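Local structure of surface presentation of antigens protein SpaO (Salmonella typhimurium, 4YX1) at residues N15-L18 / A19-E22. The protein takes part in the type III secretion pathway that presents surface determinants needed for Salmonella to enter mammalian cells. Sequence-based numbering, arbitrary orientation.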
ATOM      1  N   ASN A  15      -4.799  11.457   5.234  1.00  8.65           N
ATOM      2  CA  ASN A  15      -5.389  11.820   6.512  1.00  8.76           C
ATOM      3  C   ASN A  15      -6.874  12.010   6.323  1.00  9.11           C
ATOM      4  O   ASN A  15      -7.295  12.844   5.523  1.00 12.29           O
ATOM      5  CB  ASN A  15      -4.757  13.098   7.059  1.00  9.80           C
ATOM      6  CG  ASN A  15      -3.282  12.942   7.318  1.00 12.79           C
ATOM      7  OD1 ASN A  15      -2.868  12.084   8.078  1.00 17.01           O
ATOM      8  ND2 ASN A  15      -2.482  13.774   6.684  1.00 14.20           N
ATOM      9  N   VAL A  16      -7.668  11.225   7.036  1.00  8.53           N
ATOM     10  CA  VAL A  16      -9.113  11.272   6.865  1.00  9.52           C
ATOM     11  C   VAL A  16      -9.812  11.474   8.205  1.00  8.80           C
ATOM     12  O   VAL A  16      -9.257  11.186   9.260  1.00  8.91           O
ATOM     13  CB  VAL A  16      -9.648   9.990   6.180  1.00 11.55           C
ATOM     14  CG1 VAL A  16      -8.995   9.801   4.824  1.00 13.43           C
ATOM     15  CG2 VAL A  16      -9.450   8.762   7.067  1.00 11.57           C
ATOM     16  N   THR A  17     -11.031  11.990   8.167  1.00  9.23           N
ATOM     17  CA  THR A  17     -11.773  12.154   9.403  1.00  9.07           C
ATOM     18  C   THR A  17     -12.419  10.831   9.800  1.00  8.01           C
ATOM     19  O   THR A  17     -12.574   9.920   8.974  1.00  8.56           O
ATOM     20  CB  THR A  17     -12.868  13.210   9.274  1.00  9.46           C
ATOM     21  OG1 THR A  17     -13.886  12.707   8.403  1.00 10.04           O
ATOM     22  CG2 THR A  17     -12.303  14.493   8.693  1.00 11.69           C
ATOM     23  N   LEU A  18     -12.832  10.735  11.056  1.00  9.21           N
ATOM     24  CA  LEU A  18     -13.568   9.560  11.502  1.00 10.22           C
ATOM     25  C   LEU A  18     -14.856   9.372  10.686  1.00  9.33           C
ATOM     26  O   LEU A  18     -15.186   8.260  10.307  1.00  9.70           O
ATOM     27  CB  LEU A  18     -13.884   9.658  12.996  1.00 12.34           C
ATOM     28  CG  LEU A  18     -12.681   9.687  13.943  1.00 13.87           C
ATOM     29  CD1 LEU A  18     -13.168   9.796  15.369  1.00 14.90           C
ATOM     30  CD2 LEU A  18     -11.804   8.458  13.777  1.00 15.73           C
ATOM     31  N   ALA A  19     -15.561  10.461  10.395  1.00 10.24           N
ATOM     32  CA  ALA A  19     -16.780  10.381   9.591  1.00 10.46           C
ATOM     33  C   ALA A  19     -16.494   9.833   8.191  1.00  9.41           C
ATOM     34  O   ALA A  19     -17.243   9.019   7.662  1.00  9.75           O
ATOM     35  CB  ALA A  19     -17.445  11.745   9.499  1.00 11.43           C
ATOM     36  N   GLU A  20     -15.404  10.279   7.587  1.00  9.16           N
ATOM     37  CA  GLU A  20     -15.030   9.770   6.271  1.00 10.31           C
ATOM     38  C   GLU A  20     -14.708   8.279   6.343  1.00  9.12           C
ATOM     39  O   GLU A  20     -15.106   7.504   5.469  1.00 10.00           O
ATOM     40  CB  GLU A  20     -13.842  10.556   5.716  1.00 11.92           C
ATOM     41  CG  GLU A  20     -14.214  11.969   5.266  1.00 13.57           C
ATOM     42  CD  GLU A  20     -13.020  12.862   4.977  1.00 15.31           C
ATOM     43  OE1 GLU A  20     -11.901  12.559   5.441  1.00 14.80           O
ATOM     44  OE2 GLU A  20     -13.211  13.885   4.284  1.00 18.42           O
ATOM     45  N   LEU A  21     -14.024   7.863   7.402  1.00 10.10           N
ATOM     46  CA  LEU A  21     -13.685   6.456   7.547  1.00 11.66           C
ATOM     47  C   LEU A  21     -14.941   5.611   7.749  1.00 10.80           C
ATOM     48  O   LEU A  21     -15.063   4.531   7.168  1.00 11.34           O
ATOM     49  CB  LEU A  21     -12.713   6.262   8.704  1.00 14.57           C
ATOM     50  CG  LEU A  21     -11.830   5.028   8.579  1.00 16.07           C
ATOM     51  CD1 LEU A  21     -10.895   5.136   7.392  1.00 18.33           C
ATOM     52  CD2 LEU A  21     -11.033   4.865   9.835  1.00 17.54           C
ATOM     53  N   GLU A  22     -15.882   6.124   8.546  1.00 10.82           N
ATOM     54  CA  GLU A  22     -17.182   5.485   8.750  1.00 12.33           C
ATOM     55  C   GLU A  22     -17.890   5.256   7.414  1.00 11.09           C
ATOM     56  O   GLU A  22     -18.406   4.166   7.136  1.00 12.04           O
ATOM     57  CB  GLU A  22     -18.062   6.344   9.666  1.00 15.68           C
ATOM     58  CG  GLU A  22     -18.145   5.900  11.112  1.00 21.63           C
ATOM     59  CD  GLU A  22     -19.208   4.822  11.333  1.00 24.26           C
ATOM     60  OE1 GLU A  22     -20.384   5.168  11.613  1.00 24.59           O
ATOM     61  OE2 GLU A  22     -18.862   3.624  11.220  1.00 25.06           O
TER
HETATM   62  O   HOH W   1     -10.050  14.493   5.369  1.00 29.97           O
HETATM   63  O   HOH W   2      -9.665  13.414   3.697  1.00 38.37           O
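Thr17 and Glu20 form a capping box where strand 12-16 turns into helix 18-25, each side chain bonding to the other's backbone N-H. Thr17, the N-cap residue, has its OG1 set between its own backbone N and carbonyl carbon (chi1 69°), which directs the hydroxyl oxygen into the first turn; there OG1 accepts from Glu20 N at 3.0 Å. In return, the Glu20 side chain reaches back, extended beyond CG, and its OE1 takes the N-H of Thr17 N at 2.9 Å in a nearly straight bond (167°). That donor lies above the carboxylate plane, 38° out of it, rather than within it. The two side chains cross at a slant, with Thr17 OG1 3.2 Å from Glu20 CG and Thr17 CG2 3.8 Å from Glu20 OE1. The carboxylate also runs beside the end of the strand, with Glu20 OE1 3.5 Å from Val16 CB, and water probably bridges Glu20 OE1 to the carbonyl oxygen of Asn15.

The helical bonds start at once, Leu21 N to Thr17 O at 3.0 Å and Glu22 N to Leu18 O at 2.9 Å. Leu18 contributes to this turn chiefly through its backbone; its side chain heads away from 19-22, although CB lies against Ala19 N, and the residue packs on Pro2 of the second subunit. On another side of the junction, Leu21 CD1 meets Val16 CG2 at 3.9 Å, the two side chains crossing at about a right angle. Asn15 and Val16 pair with an antiparallel strand of the second subunit, so the cap lies where this FliN-type C-terminal domain's intersubunit sheet gives way to helix. The reciprocal bonds satisfy the N-H groups of Thr17 and Glu20, and the Glu20 carboxylate, if ionised, would probably interact favourably with the helix dipole at this N-terminal end.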